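Local coordinates for protein Pre-mRNA-splicing factor SAD1 (Saccharomyces cerevisiae, PDB 4MSX) that promotes assembly of newly made U4 snRNA into the U4/U6 snRNP and is required for pre-mRNA splicing, though built as a catalytically inactive deubiquitinase, at residues A[121-125]-A[126-130]; A[237-241]-A[242-246]. All blocks are in the same frame, centred on the assembly; numbering follows the deposited sequence.

Contact 1: residues A[121-125]-A[126-130]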
ATOM      1  N   VAL A 121     -31.180  -4.229 -11.422  1.00 28.48           N
ATOM      2  CA  VAL A 121     -30.673  -4.241 -10.012  1.00 28.32           C
ATOM      3  C   VAL A 121     -29.420  -3.331  -9.921  1.00 28.41           C
ATOM      4  O   VAL A 121     -28.493  -3.528 -10.706  1.00 30.91           O
ATOM      5  CB  VAL A 121     -30.277  -5.692  -9.595  1.00 34.69           C
ATOM      6  CG1 VAL A 121     -29.995  -5.786  -8.054  1.00 34.77           C
ATOM      7  CG2 VAL A 121     -31.393  -6.669  -9.996  1.00 41.38           C
ATOM      8  N   PHE A 122     -29.461  -2.339  -9.028  1.00 27.98           N
ATOM      9  CA  PHE A 122     -28.445  -1.319  -8.900  1.00 28.03           C
ATOM     10  C   PHE A 122     -27.935  -1.255  -7.447  1.00 35.25           C
ATOM     11  O   PHE A 122     -28.669  -1.573  -6.491  1.00 34.04           O
ATOM     12  CB  PHE A 122     -29.028   0.041  -9.273  1.00 27.46           C
ATOM     13  CG  PHE A 122     -29.365   0.121 -10.741  1.00 29.36           C
ATOM     14  CD1 PHE A 122     -30.540  -0.505 -11.214  1.00 34.30           C
ATOM     15  CD2 PHE A 122     -28.460   0.680 -11.658  1.00 26.86           C
ATOM     16  CE1 PHE A 122     -30.834  -0.504 -12.589  1.00 30.84           C
ATOM     17  CE2 PHE A 122     -28.737   0.724 -13.015  1.00 34.87           C
ATOM     18  CZ  PHE A 122     -29.944   0.136 -13.502  1.00 33.80           C
ATOM     19  N   LEU A 123     -26.691  -0.794  -7.299  1.00 28.87           N
ATOM     20  CA  LEU A 123     -26.145  -0.493  -5.987  1.00 29.22           C
ATOM     21  C   LEU A 123     -25.855   0.986  -5.936  1.00 28.21           C
ATOM     22  O   LEU A 123     -25.125   1.523  -6.793  1.00 32.05           O
ATOM     23  CB  LEU A 123     -24.828  -1.311  -5.778  1.00 29.79           C
ATOM     24  CG  LEU A 123     -24.120  -0.971  -4.480  1.00 33.68           C
ATOM     25  CD1 LEU A 123     -24.955  -1.326  -3.171  1.00 30.78           C
ATOM     26  CD2 LEU A 123     -22.816  -1.728  -4.476  1.00 29.50           C
ATOM     27  N   ASN A 124     -26.342   1.672  -4.915  1.00 29.68           N
ATOM     28  CA  ASN A 124     -25.952   3.067  -4.760  1.00 31.00           C
ATOM     29  C   ASN A 124     -24.525   3.067  -4.208  1.00 31.83           C
ATOM     30  O   ASN A 124     -24.325   2.493  -3.143  1.00 37.41           O
ATOM     31  CB  ASN A 124     -26.867   3.790  -3.747  1.00 35.40           C
ATOM     32  CG  ASN A 124     -26.550   5.266  -3.626  1.00 45.56           C
ATOM     33  OD1 ASN A 124     -25.399   5.652  -3.381  1.00 48.33           O
ATOM     34  ND2 ASN A 124     -27.562   6.118  -3.832  1.00 46.55           N
ATOM     35  N   LEU A 125     -23.569   3.675  -4.905  1.00 34.74           N
ATOM     36  CA  LEU A 125     -22.140   3.538  -4.528  1.00 40.03           C
ATOM     37  C   LEU A 125     -21.754   4.369  -3.300  1.00 51.71           C
ATOM     38  O   LEU A 125     -20.657   4.213  -2.758  1.00 43.46           O
ATOM     39  CB  LEU A 125     -21.220   3.919  -5.692  1.00 35.43           C
ATOM     40  CG  LEU A 125     -21.302   2.886  -6.828  1.00 36.64           C
ATOM     41  CD1 LEU A 125     -20.499   3.333  -8.019  1.00 34.61           C
ATOM     42  CD2 LEU A 125     -20.884   1.440  -6.326  1.00 37.38           C
ATOM     43  N   THR A 126     -22.640   5.256  -2.871  1.00 44.71           N
ATOM     44  CA  THR A 126     -22.354   6.124  -1.746  1.00 49.82           C
ATOM     45  C   THR A 126     -23.004   5.602  -0.468  1.00 54.97           C
ATOM     46  O   THR A 126     -22.348   5.544   0.575  1.00 48.20           O
ATOM     47  CB  THR A 126     -22.789   7.559  -2.022  1.00 59.83           C
ATOM     48  OG1 THR A 126     -21.931   8.129  -3.013  1.00 67.26           O
ATOM     49  CG2 THR A 126     -22.711   8.379  -0.759  1.00 64.58           C
ATOM     50  N   SER A 127     -24.257   5.160  -0.544  1.00 44.42           N
ATOM     51  CA  SER A 127     -24.957   4.688   0.646  1.00 39.63           C
ATOM     52  C   SER A 127     -24.914   3.176   0.749  1.00 42.41           C
ATOM     53  O   SER A 127     -25.292   2.588   1.766  1.00 44.50           O
ATOM     54  CB  SER A 127     -26.422   5.132   0.580  1.00 53.46           C
ATOM     55  OG  SER A 127     -27.085   4.456  -0.480  1.00 47.10           O
ATOM     56  N   LEU A 128     -24.469   2.523  -0.318  1.00 36.45           N
ATOM     57  CA  LEU A 128     -24.457   1.052  -0.362  1.00 35.97           C
ATOM     58  C   LEU A 128     -25.836   0.361  -0.155  1.00 40.62           C
ATOM     59  O   LEU A 128     -25.914  -0.815   0.230  1.00 41.53           O
ATOM     60  CB  LEU A 128     -23.418   0.511   0.636  1.00 39.28           C
ATOM     61  CG  LEU A 128     -21.983   0.991   0.425  1.00 43.98           C
ATOM     62  CD1 LEU A 128     -21.068   0.199   1.385  1.00 46.73           C
ATOM     63  CD2 LEU A 128     -21.539   0.798  -1.021  1.00 44.43           C
ATOM     64  N   LYS A 129     -26.924   1.060  -0.449  1.00 41.65           N
ATOM     65  CA  LYS A 129     -28.243   0.409  -0.506  1.00 37.48           C
ATOM     66  C   LYS A 129     -28.562  -0.049  -1.945  1.00 42.43           C
ATOM     67  O   LYS A 129     -28.134   0.587  -2.901  1.00 34.40           O
ATOM     68  CB  LYS A 129     -29.302   1.401  -0.043  1.00 52.70           C
ATOM     69  CG  LYS A 129     -29.279   1.669   1.454  1.00 54.62           C
ATOM     70  CD  LYS A 129     -29.969   2.989   1.761  1.00 62.27           C
ATOM     71  CE  LYS A 129     -30.026   3.266   3.255  1.00 62.62           C
ATOM     72  NZ  LYS A 129     -30.428   4.690   3.458  1.00 71.20           N
ATOM     73  N   PHE A 130     -29.267  -1.167  -2.070  1.00 34.92           N
ATOM     74  CA  PHE A 130     -29.599  -1.763  -3.346  1.00 32.10           C
ATOM     75  C   PHE A 130     -31.006  -1.345  -3.785  1.00 42.83           C
ATOM     76  O   PHE A 130     -31.938  -1.260  -2.945  1.00 39.11           O
ATOM     77  CB  PHE A 130     -29.626  -3.264  -3.208  1.00 33.52           C
ATOM     78  CG  PHE A 130     -28.274  -3.879  -2.940  1.00 39.43           C
ATOM     79  CD1 PHE A 130     -27.804  -4.031  -1.633  1.00 39.21           C
ATOM     80  CD2 PHE A 130     -27.454  -4.278  -4.012  1.00 29.88           C
ATOM     81  CE1 PHE A 130     -26.555  -4.618  -1.402  1.00 36.25           C
ATOM     82  CE2 PHE A 130     -26.191  -4.870  -3.767  1.00 36.48           C
ATOM     83  CZ  PHE A 130     -25.763  -5.033  -2.468  1.00 29.80           C
TER
HETATM   84  O   HOH W   1     -23.881   7.546  -5.113  1.00 49.55           O
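The carboxamide of N124 reaches into the turn of a β-hairpin and takes the backbone N-H groups of T126 and S127 on one oxygen. This is an Asx turn: OD1 of N124 accepts from T126 N at 2.8 Å, with the donor in the carbonyl plane. S127 N shares the same OD1 of N124 at 3.1 Å, but it sits above that plane. With chi1 at -176° the N124 amide lies beside its own carbonyl carbon, within reach of both N-H groups. There S127 OG lies 3.3 Å from N124 CG.

A water adds a further bond to OD1 of N124 and accepts from T126 OG1, a hydroxyl that also bonds K80. Behind the amide, the main chain closes the hairpin. N124 N meets K129 O at 2.9 Å and nearly straight, while L128 N makes a weak bond back to N124 O. L128 itself takes a left-handed backbone conformation, which turns the chain home toward strand 130-132.

On the buried flank, L123 and F130 form an antiparallel non-hydrogen-bonded pair. Helix 146-155 packs L148 and I151 on F130, and places A155 against L128. The hairpin belongs to the sheet of what is classed as a degenerate UBP-type zinc finger: strand 91-94, which carries the zinc ligand C94, runs beside 121-124, and F122 packs on C94. The pairing ends in a CH-π contact, with L123 CD1 over the centre of the F130 ring and 3.8 Å from F130 CE2.

Contact 2: residues A[237-241]-A[242-246]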
ATOM      1  N   PRO A 237     -10.608 -11.157   2.091  1.00 27.58           N
ATOM      2  CA  PRO A 237     -10.518 -12.598   1.796  1.00 30.11           C
ATOM      3  C   PRO A 237     -11.601 -13.077   0.789  1.00 37.53           C
ATOM      4  O   PRO A 237     -11.708 -14.280   0.561  1.00 33.01           O
ATOM      5  CB  PRO A 237     -10.777 -13.267   3.183  1.00 28.82           C
ATOM      6  CG  PRO A 237     -11.759 -12.350   3.845  1.00 30.04           C
ATOM      7  CD  PRO A 237     -11.368 -10.889   3.322  1.00 26.84           C
ATOM      8  N   LYS A 238     -12.373 -12.155   0.220  1.00 29.31           N
ATOM      9  CA  LYS A 238     -13.442 -12.521  -0.735  1.00 31.44           C
ATOM     10  C   LYS A 238     -13.415 -11.708  -2.054  1.00 31.57           C
ATOM     11  O   LYS A 238     -14.462 -11.400  -2.642  1.00 33.28           O
ATOM     12  CB  LYS A 238     -14.799 -12.301  -0.038  1.00 34.86           C
ATOM     13  CG  LYS A 238     -15.038 -13.303   1.097  1.00 43.62           C
ATOM     14  CD  LYS A 238     -15.963 -12.754   2.223  1.00 45.16           C
ATOM     15  CE  LYS A 238     -17.260 -12.140   1.765  1.00 55.22           C
ATOM     16  NZ  LYS A 238     -18.251 -11.964   2.910  1.00 71.14           N
ATOM     17  N   LEU A 239     -12.228 -11.335  -2.507  1.00 28.70           N
ATOM     18  CA  LEU A 239     -12.116 -10.536  -3.733  1.00 30.81           C
ATOM     19  C   LEU A 239     -12.754 -11.252  -4.924  1.00 32.38           C
ATOM     20  O   LEU A 239     -12.571 -12.442  -5.086  1.00 30.76           O
ATOM     21  CB  LEU A 239     -10.620 -10.335  -4.058  1.00 30.47           C
ATOM     22  CG  LEU A 239      -9.876  -9.415  -3.078  1.00 30.54           C
ATOM     23  CD1 LEU A 239      -8.357  -9.408  -3.394  1.00 27.96           C
ATOM     24  CD2 LEU A 239     -10.449  -7.997  -3.166  1.00 38.03           C
ATOM     25  N   PHE A 240     -13.396 -10.514  -5.830  1.00 29.31           N
ATOM     26  CA  PHE A 240     -13.899 -11.151  -7.049  1.00 33.68           C
ATOM     27  C   PHE A 240     -12.770 -11.529  -7.980  1.00 38.03           C
ATOM     28  O   PHE A 240     -12.813 -12.571  -8.623  1.00 36.25           O
ATOM     29  CB  PHE A 240     -14.906 -10.224  -7.732  1.00 33.20           C
ATOM     30  CG  PHE A 240     -16.225 -10.105  -6.970  1.00 30.14           C
ATOM     31  CD1 PHE A 240     -16.479 -10.890  -5.845  1.00 37.14           C
ATOM     32  CD2 PHE A 240     -17.206  -9.189  -7.389  1.00 35.09           C
ATOM     33  CE1 PHE A 240     -17.696 -10.774  -5.129  1.00 37.05           C
ATOM     34  CE2 PHE A 240     -18.424  -9.062  -6.687  1.00 34.33           C
ATOM     35  CZ  PHE A 240     -18.676  -9.846  -5.568  1.00 35.16           C
ATOM     36  N   LYS A 241     -11.741 -10.683  -8.040  1.00 29.17           N
ATOM     37  CA  LYS A 241     -10.528 -11.043  -8.751  1.00 33.80           C
ATOM     38  C   LYS A 241      -9.325 -10.707  -7.857  1.00 30.14           C
ATOM     39  O   LYS A 241      -9.344  -9.723  -7.128  1.00 29.86           O
ATOM     40  CB  LYS A 241     -10.415 -10.309 -10.092  1.00 39.63           C
ATOM     41  CG  LYS A 241     -10.489  -8.810  -9.980  1.00 42.27           C
ATOM     42  CD  LYS A 241     -10.702  -8.186 -11.400  1.00 54.92           C
ATOM     43  CE  LYS A 241     -10.669  -6.653 -11.362  1.00 55.40           C
ATOM     44  NZ  LYS A 241     -11.735  -6.080 -10.454  1.00 59.77           N
ATOM     45  N   HIS A 242      -8.288 -11.516  -7.959  1.00 30.40           N
ATOM     46  CA  HIS A 242      -7.247 -11.510  -6.952  1.00 31.60           C
ATOM     47  C   HIS A 242      -6.188 -10.376  -7.128  1.00 34.81           C
ATOM     48  O   HIS A 242      -5.009 -10.578  -6.826  1.00 38.46           O
ATOM     49  CB  HIS A 242      -6.550 -12.885  -6.923  1.00 34.82           C
ATOM     50  CG  HIS A 242      -5.736 -13.163  -8.142  1.00 46.10           C
ATOM     51  ND1 HIS A 242      -6.042 -12.620  -9.375  1.00 49.73           N
ATOM     52  CD2 HIS A 242      -4.613 -13.895  -8.325  1.00 45.77           C
ATOM     53  CE1 HIS A 242      -5.151 -13.021 -10.266  1.00 53.46           C
ATOM     54  NE2 HIS A 242      -4.271 -13.792  -9.651  1.00 48.81           N
ATOM     55  N   HIS A 243      -6.614  -9.202  -7.563  1.00 32.78           N
ATOM     56  CA  HIS A 243      -5.734  -8.020  -7.701  1.00 31.12           C
ATOM     57  C   HIS A 243      -6.560  -6.754  -7.668  1.00 33.83           C
ATOM     58  O   HIS A 243      -7.787  -6.800  -7.803  1.00 33.93           O
ATOM     59  CB  HIS A 243      -4.907  -8.044  -8.996  1.00 33.28           C
ATOM     60  CG  HIS A 243      -5.693  -8.384 -10.220  1.00 44.93           C
ATOM     61  ND1 HIS A 243      -6.400  -7.444 -10.939  1.00 47.20           N
ATOM     62  CD2 HIS A 243      -5.850  -9.556 -10.875  1.00 46.84           C
ATOM     63  CE1 HIS A 243      -6.968  -8.026 -11.981  1.00 41.97           C
ATOM     64  NE2 HIS A 243      -6.659  -9.308 -11.959  1.00 47.79           N
ATOM     65  N   LEU A 244      -5.923  -5.634  -7.393  1.00 25.32           N
ATOM     66  CA  LEU A 244      -6.673  -4.416  -7.176  1.00 27.04           C
ATOM     67  C   LEU A 244      -6.206  -3.370  -8.164  1.00 26.60           C
ATOM     68  O   LEU A 244      -5.110  -3.494  -8.698  1.00 28.10           O
ATOM     69  CB  LEU A 244      -6.428  -3.871  -5.769  1.00 25.89           C
ATOM     70  CG  LEU A 244      -6.905  -4.816  -4.666  1.00 30.88           C
ATOM     71  CD1 LEU A 244      -6.445  -4.214  -3.347  1.00 35.19           C
ATOM     72  CD2 LEU A 244      -8.465  -4.929  -4.780  1.00 33.58           C
ATOM     73  N   SER A 245      -7.013  -2.329  -8.351  1.00 27.03           N
ATOM     74  CA  SER A 245      -6.531  -1.159  -9.091  1.00 27.34           C
ATOM     75  C   SER A 245      -6.528  -0.019  -8.099  1.00 28.13           C
ATOM     76  O   SER A 245      -7.543   0.183  -7.433  1.00 30.70           O
ATOM     77  CB  SER A 245      -7.464  -0.807 -10.287  1.00 31.13           C
ATOM     78  OG  SER A 245      -7.086   0.483 -10.799  1.00 32.00           O
ATOM     79  N   VAL A 246      -5.442   0.762  -8.002  1.00 24.59           N
ATOM     80  CA  VAL A 246      -5.568   2.009  -7.243  1.00 23.47           C
ATOM     81  C   VAL A 246      -5.300   3.274  -8.083  1.00 22.19           C
ATOM     82  O   VAL A 246      -4.998   4.333  -7.532  1.00 26.53           O
ATOM     83  CB  VAL A 246      -4.647   1.994  -5.984  1.00 29.98           C
ATOM     84  CG1 VAL A 246      -5.155   0.910  -4.971  1.00 29.16           C
ATOM     85  CG2 VAL A 246      -3.178   1.746  -6.425  1.00 28.05           C
TER
HETATM   86  O   HOH W   2     -10.459  -5.971  -7.333  1.00 41.54           O
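K241 lays its aliphatic chain across the imidazole of H243, CG over one face but offset toward the rim, and CD of K241 3.8 Å from CE1 of H243. A chi1 of 56° sets CG of K241 between the backbone N and the carbonyl carbon, which carries the chain over the ring; a bend at chi4 then turns the ammonium aside. That group forms a salt bridge with D75, and a water donates to H243 O at 2.8 Å and accepts a weak bond from K241 NZ.

Between the two residues the backbone makes an inverse γ-turn centred on H242. H243 N bonds K241 O at 2.8 Å, weakly, because the N-H points well off line. H242 N has a weak bond of its own, to D173.

On the two flanks of the turn, the side chains of L239 and L244 cross at about a right angle and touch through their CD2 atoms, 4.0 Å apart. L244 also packs on K233 and I234 of helix 222-234, and its backbone pairs with G185, tying short strand 243-244 in parallel to 185-186 within the USP domain. The side chain of F240 leaves the backbone away from 242-246 and touches S150 and A154 of helix 146-155.

Inside the turn are one weak backbone bond and a few apolar touches; D75 probably favours the charged form of K241, while the lysine methylenes lie against the imidazole.

In the fold
Contact 1 is partly buried, in the zinc-finger region, about 27 Å from the centre of the chain; contact 2 lies at the surface of the USP domain, about 14 Å from that centre. Their centres are 19 Å apart and they do not touch, yet both pack on helix 146-155, contact 1 through L128 and F130, contact 2 through P237 and F240. Contact 1 closes a hairpin between neighbouring strands, with three good hydrogen bonds, a weak one and an aromatic flank. Contact 2 leads from a loop into a short strand and bonds weakly within itself; the charge of its lysine is paired outside both segments, with D75, which precedes the zinc ligands in sequence.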